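Local structure of putative DNA-binding protein (Salmonella typhimurium, 2NMU) at residues 48-53 with 119-124; 75-80 with 95-100. The protein is of unknown precise function but carries a plants and prokaryotes conserved (PPC) domain and may bind DNA. All coordinates share one frame; numbering follows the deposited sequence.

Interaction 1: 48-53 with 119-124; sequences WIAGCT and ELVIGE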
loop_
_atom_site.group_PDB
_atom_site.type_symbol
_atom_site.label_atom_id
_atom_site.label_comp_id
_atom_site.label_asym_id
_atom_site.label_seq_id
_atom_site.Cartn_x
_atom_site.Cartn_y
_atom_site.Cartn_z
ATOM N N TRP A 48 -6.491 9.732 -2.029
ATOM C CA TRP A 48 -5.572 8.666 -2.411
ATOM C C TRP A 48 -6.068 7.366 -1.804
ATOM O O TRP A 48 -6.826 7.376 -0.833
ATOM C CB TRP A 48 -4.142 8.980 -1.941
ATOM C CG TRP A 48 -3.779 8.523 -0.548
ATOM C CD1 TRP A 48 -3.138 7.364 -0.204
ATOM C CD2 TRP A 48 -3.999 9.237 0.676
ATOM N NE1 TRP A 48 -2.942 7.313 1.154
ATOM C CE2 TRP A 48 -3.461 8.447 1.721
ATOM C CE3 TRP A 48 -4.598 10.466 0.992
ATOM C CZ2 TRP A 48 -3.501 8.845 3.065
ATOM C CZ3 TRP A 48 -4.637 10.865 2.329
ATOM C CH2 TRP A 48 -4.090 10.051 3.351
ATOM N N ILE A 49 -5.669 6.242 -2.385
ATOM C CA ILE A 49 -6.092 4.954 -1.847
ATOM C C ILE A 49 -5.162 4.614 -0.688
ATOM O O ILE A 49 -3.980 4.324 -0.889
ATOM C CB ILE A 49 -6.010 3.844 -2.909
ATOM C CG1 ILE A 49 -6.724 4.294 -4.189
ATOM C CG2 ILE A 49 -6.662 2.564 -2.367
ATOM C CD1 ILE A 49 -8.197 4.588 -4.000
ATOM N N ALA A 50 -5.696 4.658 0.526
ATOM C CA ALA A 50 -4.899 4.375 1.713
ATOM C C ALA A 50 -4.835 2.887 2.038
ATOM O O ALA A 50 -3.940 2.443 2.751
ATOM C CB ALA A 50 -5.452 5.149 2.906
ATOM N N GLY A 51 -5.786 2.120 1.516
ATOM C CA GLY A 51 -5.805 0.688 1.773
ATOM C C GLY A 51 -6.814 0.004 0.873
ATOM O O GLY A 51 -7.851 0.580 0.572
ATOM N N CYS A 52 -6.523 -1.219 0.442
ATOM C CA CYS A 52 -7.446 -1.926 -0.443
ATOM C C CYS A 52 -7.203 -3.424 -0.483
ATOM O O CYS A 52 -6.061 -3.878 -0.491
ATOM C CB CYS A 52 -7.327 -1.362 -1.866
ATOM S SG CYS A 52 -8.365 -2.166 -3.130
ATOM N N THR A 53 -8.289 -4.187 -0.510
ATOM C CA THR A 53 -8.210 -5.637 -0.588
ATOM C C THR A 53 -9.492 -6.132 -1.248
ATOM O O THR A 53 -10.545 -5.515 -1.100
ATOM C CB THR A 53 -8.067 -6.283 0.811
ATOM O OG1 THR A 53 -7.863 -7.691 0.661
ATOM C CG2 THR A 53 -9.310 -6.054 1.650
ATOM N N GLU A 119 -12.728 -3.942 -0.805
ATOM C CA GLU A 119 -12.761 -3.131 0.403
ATOM C C GLU A 119 -11.739 -2.026 0.231
ATOM O O GLU A 119 -10.595 -2.285 -0.142
ATOM C CB GLU A 119 -12.413 -3.990 1.615
ATOM C CG GLU A 119 -13.452 -5.052 1.916
ATOM C CD GLU A 119 -12.985 -6.059 2.947
ATOM O OE1 GLU A 119 -12.271 -5.662 3.892
ATOM O OE2 GLU A 119 -13.345 -7.249 2.818
ATOM N N LEU A 120 -12.151 -0.799 0.512
ATOM C CA LEU A 120 -11.273 0.344 0.340
ATOM C C LEU A 120 -11.308 1.339 1.480
ATOM O O LEU A 120 -12.347 1.563 2.094
ATOM C CB LEU A 120 -11.662 1.104 -0.930
ATOM C CG LEU A 120 -11.555 0.449 -2.305
ATOM C CD1 LEU A 120 -12.716 0.898 -3.179
ATOM C CD2 LEU A 120 -10.226 0.829 -2.933
ATOM N N VAL A 121 -10.153 1.933 1.758
ATOM C CA VAL A 121 -10.068 2.989 2.751
ATOM C C VAL A 121 -9.465 4.106 1.916
ATOM O O VAL A 121 -8.351 3.982 1.408
ATOM C CB VAL A 121 -9.129 2.645 3.916
ATOM C CG1 VAL A 121 -8.996 3.852 4.844
ATOM C CG2 VAL A 121 -9.681 1.456 4.691
ATOM N N ILE A 122 -10.220 5.182 1.740
ATOM C CA ILE A 122 -9.759 6.297 0.937
ATOM C C ILE A 122 -9.505 7.511 1.810
ATOM O O ILE A 122 -10.314 7.849 2.668
ATOM C CB ILE A 122 -10.800 6.643 -0.148
ATOM C CG1 ILE A 122 -10.948 5.456 -1.106
ATOM C CG2 ILE A 122 -10.382 7.901 -0.903
ATOM C CD1 ILE A 122 -12.079 5.602 -2.109
ATOM N N GLY A 123 -8.359 8.143 1.600
ATOM C CA GLY A 123 -8.023 9.329 2.359
ATOM C C GLY A 123 -8.244 10.567 1.512
ATOM O O GLY A 123 -8.075 10.530 0.296
ATOM N N GLU A 124 -8.652 11.653 2.162
ATOM C CA GLU A 124 -8.882 12.939 1.506
ATOM C C GLU A 124 -8.069 13.960 2.312
ATOM O O GLU A 124 -8.071 13.921 3.539
ATOM C CB GLU A 124 -10.371 13.304 1.539
ATOM C CG GLU A 124 -10.659 14.785 1.293
ATOM C CD GLU A 124 -10.518 15.199 -0.161
ATOM O OE1 GLU A 124 -9.825 14.501 -0.928
ATOM O OE2 GLU A 124 -11.095 16.244 -0.539
#
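The indole of Trp48 leans over Gly123, whose CA sits 4.0 Å from the centroid of the six-membered ring, a CH-pi contact over the ring face. At chi1 88° CG is tucked over the backbone, flanked by N and C, and the ring lies across toward the neighbouring strand. Gly123, having no side chain, lets the ring lie close over its backbone. The indole NE1 donates to Ala50 O of the third subunit.

On the opposite face of the sheet, Leu120 reaches back across the pair: its CD2 lies 3.5 Å from Cys52 SG and 4.0 Å from Ile49 CG2, while Ile49 CD1 slants past Ile122 CG1. Leu35 and Phe38 of helix 31-42 pack against this aliphatic layer. At the other end of the pair, on the same face of the sheet as Trp48, Thr53 and Glu119 run alongside each other in the same direction, CG2 of Thr53 being 3.7 Å from CB of Glu119. The carboxylate of Glu119 continues into the second subunit, where His91, Arg132 and Thr84 bind it.

Between these clusters the register shifts by one residue at Ala50. Val121 O receives Ala50 N at 2.9 Å and, more weakly, Gly51 N at 3.2 Å, and the Ala50 CB is turned toward strand 119-124. Regular pairing resumes with Val121 N bonded to Gly51 O and continues to Thr53 and Glu119, where Glu119 N gives Thr53 O a nearly straight bond of 2.7 Å (168°). Two residues facing one across an antiparallel pair constitute a classic beta bulge, here within the central sheet of the PPC domain.

Interaction 2: 75-80 with 95-100; sequences TFEVIS and AVSDPY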
loop_
_atom_site.group_PDB
_atom_site.type_symbol
_atom_site.label_atom_id
_atom_site.label_comp_id
_atom_site.label_asym_id
_atom_site.label_seq_id
_atom_site.Cartn_x
_atom_site.Cartn_y
_atom_site.Cartn_z
ATOM N N THR A 75 -9.986 -15.383 -12.444
ATOM C CA THR A 75 -10.187 -15.349 -11.002
ATOM C C THR A 75 -8.954 -14.671 -10.427
ATOM O O THR A 75 -7.883 -15.270 -10.363
ATOM C CB THR A 75 -10.310 -16.776 -10.434
ATOM O OG1 THR A 75 -11.383 -17.451 -11.101
ATOM C CG2 THR A 75 -10.596 -16.741 -8.937
ATOM N N PHE A 76 -9.114 -13.422 -10.008
ATOM C CA PHE A 76 -7.997 -12.640 -9.491
ATOM C C PHE A 76 -8.216 -12.049 -8.105
ATOM O O PHE A 76 -9.339 -11.710 -7.726
ATOM C CB PHE A 76 -7.707 -11.473 -10.438
ATOM C CG PHE A 76 -7.282 -11.884 -11.817
ATOM C CD1 PHE A 76 -5.973 -12.268 -12.071
ATOM C CD2 PHE A 76 -8.186 -11.852 -12.877
ATOM C CE1 PHE A 76 -5.565 -12.612 -13.361
ATOM C CE2 PHE A 76 -7.788 -12.194 -14.170
ATOM C CZ PHE A 76 -6.475 -12.574 -14.411
ATOM N N GLU A 77 -7.130 -11.927 -7.352
ATOM C CA GLU A 77 -7.175 -11.308 -6.034
ATOM C C GLU A 77 -6.468 -9.973 -6.221
ATOM O O GLU A 77 -5.476 -9.893 -6.948
ATOM C CB GLU A 77 -6.399 -12.130 -4.997
ATOM C CG GLU A 77 -7.039 -13.454 -4.611
ATOM C CD GLU A 77 -8.313 -13.272 -3.815
ATOM O OE1 GLU A 77 -8.233 -12.871 -2.634
ATOM O OE2 GLU A 77 -9.400 -13.525 -4.370
ATOM N N VAL A 78 -6.990 -8.923 -5.601
ATOM C CA VAL A 78 -6.342 -7.623 -5.683
ATOM C C VAL A 78 -5.286 -7.617 -4.586
ATOM O O VAL A 78 -5.613 -7.698 -3.407
ATOM C CB VAL A 78 -7.323 -6.473 -5.423
ATOM C CG1 VAL A 78 -6.557 -5.156 -5.292
ATOM C CG2 VAL A 78 -8.326 -6.394 -6.556
ATOM N N ILE A 79 -4.022 -7.543 -4.979
ATOM C CA ILE A 79 -2.930 -7.537 -4.012
ATOM C C ILE A 79 -2.670 -6.113 -3.546
ATOM O O ILE A 79 -2.440 -5.865 -2.364
ATOM C CB ILE A 79 -1.657 -8.135 -4.635
ATOM C CG1 ILE A 79 -1.922 -9.598 -5.005
ATOM C CG2 ILE A 79 -0.482 -8.012 -3.670
ATOM C CD1 ILE A 79 -2.441 -10.449 -3.851
ATOM N N SER A 80 -2.703 -5.174 -4.485
ATOM C CA SER A 80 -2.516 -3.774 -4.146
ATOM C C SER A 80 -3.151 -2.867 -5.193
ATOM O O SER A 80 -3.151 -3.164 -6.386
ATOM C CB SER A 80 -1.028 -3.437 -3.989
ATOM O OG SER A 80 -0.319 -3.604 -5.198
ATOM N N ALA A 95 -2.213 -4.342 -8.900
ATOM C CA ALA A 95 -1.441 -5.579 -8.936
ATOM C C ALA A 95 -2.418 -6.687 -8.553
ATOM O O ALA A 95 -3.130 -6.574 -7.547
ATOM C CB ALA A 95 -0.293 -5.523 -7.938
ATOM N N VAL A 96 -2.484 -7.740 -9.361
ATOM C CA VAL A 96 -3.385 -8.850 -9.066
ATOM C C VAL A 96 -2.635 -10.173 -9.104
ATOM O O VAL A 96 -1.586 -10.273 -9.738
ATOM C CB VAL A 96 -4.557 -8.931 -10.080
ATOM C CG1 VAL A 96 -5.438 -7.698 -9.963
ATOM C CG2 VAL A 96 -4.020 -9.070 -11.496
ATOM N N SER A 97 -3.173 -11.176 -8.412
ATOM C CA SER A 97 -2.579 -12.514 -8.373
ATOM C C SER A 97 -3.637 -13.512 -8.833
ATOM O O SER A 97 -4.823 -13.341 -8.535
ATOM C CB SER A 97 -2.109 -12.861 -6.952
ATOM O OG SER A 97 -3.179 -12.882 -6.018
ATOM N N ASP A 98 -3.216 -14.544 -9.565
ATOM C CA ASP A 98 -4.160 -15.545 -10.065
ATOM C C ASP A 98 -4.229 -16.794 -9.173
ATOM O O ASP A 98 -3.581 -16.853 -8.123
ATOM C CB ASP A 98 -3.833 -15.918 -11.523
ATOM C CG ASP A 98 -2.520 -16.665 -11.675
ATOM O OD1 ASP A 98 -2.008 -17.207 -10.678
ATOM O OD2 ASP A 98 -2.013 -16.722 -12.819
ATOM N N PRO A 99 -5.023 -17.809 -9.571
ATOM C CA PRO A 99 -5.148 -19.024 -8.760
ATOM C C PRO A 99 -3.868 -19.806 -8.495
ATOM O O PRO A 99 -3.881 -20.780 -7.743
ATOM C CB PRO A 99 -6.173 -19.853 -9.536
ATOM C CG PRO A 99 -7.000 -18.823 -10.222
ATOM C CD PRO A 99 -5.944 -17.863 -10.717
ATOM N N TYR A 100 -2.765 -19.384 -9.099
ATOM C CA TYR A 100 -1.507 -20.090 -8.912
ATOM C C TYR A 100 -0.418 -19.198 -8.314
ATOM O O TYR A 100 0.768 -19.539 -8.333
ATOM C CB TYR A 100 -1.083 -20.694 -10.250
ATOM C CG TYR A 100 -2.200 -21.529 -10.832
ATOM C CD1 TYR A 100 -2.590 -22.720 -10.225
ATOM C CD2 TYR A 100 -2.942 -21.077 -11.920
ATOM C CE1 TYR A 100 -3.703 -23.438 -10.680
ATOM C CE2 TYR A 100 -4.057 -21.786 -12.386
ATOM C CZ TYR A 100 -4.433 -22.961 -11.758
ATOM O OH TYR A 100 -5.547 -23.648 -12.189
#
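Two residues, Ile79 and Ser80, stand opposite the single Ala95, a classic beta bulge set in the antiparallel hairpin of strands 75-86 and 89-97. Ala95 O takes Ile79 N at 2.9 Å and Ser80 N in a weak bond of 3.4 Å; Ala95 N returns a bond to Ser80 O. The bulge turns Ile79 toward the partner strand, and its CD1 comes to 3.3 Å from Ser97 OG. Ser97 OG is also 3.5 Å from CB of Glu77, its hydrogen-bonded pair mate, and makes a weak hydrogen bond with Gly105 O of the second subunit.

On the other face, that of Val78 and Val96, the Phe76 ring meets Val96 at an angle, CD1 to CG2 at 3.8 Å, with Ser97 O near the plane of the ring at its edge. The ring's CE1 reaches Asp98 CB.

Further out, Arg115 forms a salt bridge with Glu77, Met103 of the next strand touches Ile79, Ala95 and Ser97, and His93 of the second subunit bonds to Val78 O. Beyond the strand end, Pro99 CD rests 3.3 Å from Thr75 O, a buried carbonyl without a hydrogen-bonding partner. The chain turns there in an Asx turn: with chi1 of 68°, Asp98 holds OD1 2.8 Å from Tyr100 N, which approaches from above the carboxylate plane.

Both interactions belong to one antiparallel sheet, their centres about 18 Å apart. Strand 114-124 pairs with 47-56, which in turn borders 75-86, and the latter pairs with 89-97, so four strands adjacent in the sheet carry the two contacts. They meet where Cys52 SG of interaction 1 packs 4.1 Å from Val78 CG1 of interaction 2. Along the chain, the hairpin of interaction 2 is nested within the 65 residues that separate the segments of interaction 1, so the local pairing lies inside a longer-range closure. Each also touches both other subunits, tying the sheet of the monomer to the trimeric assembly.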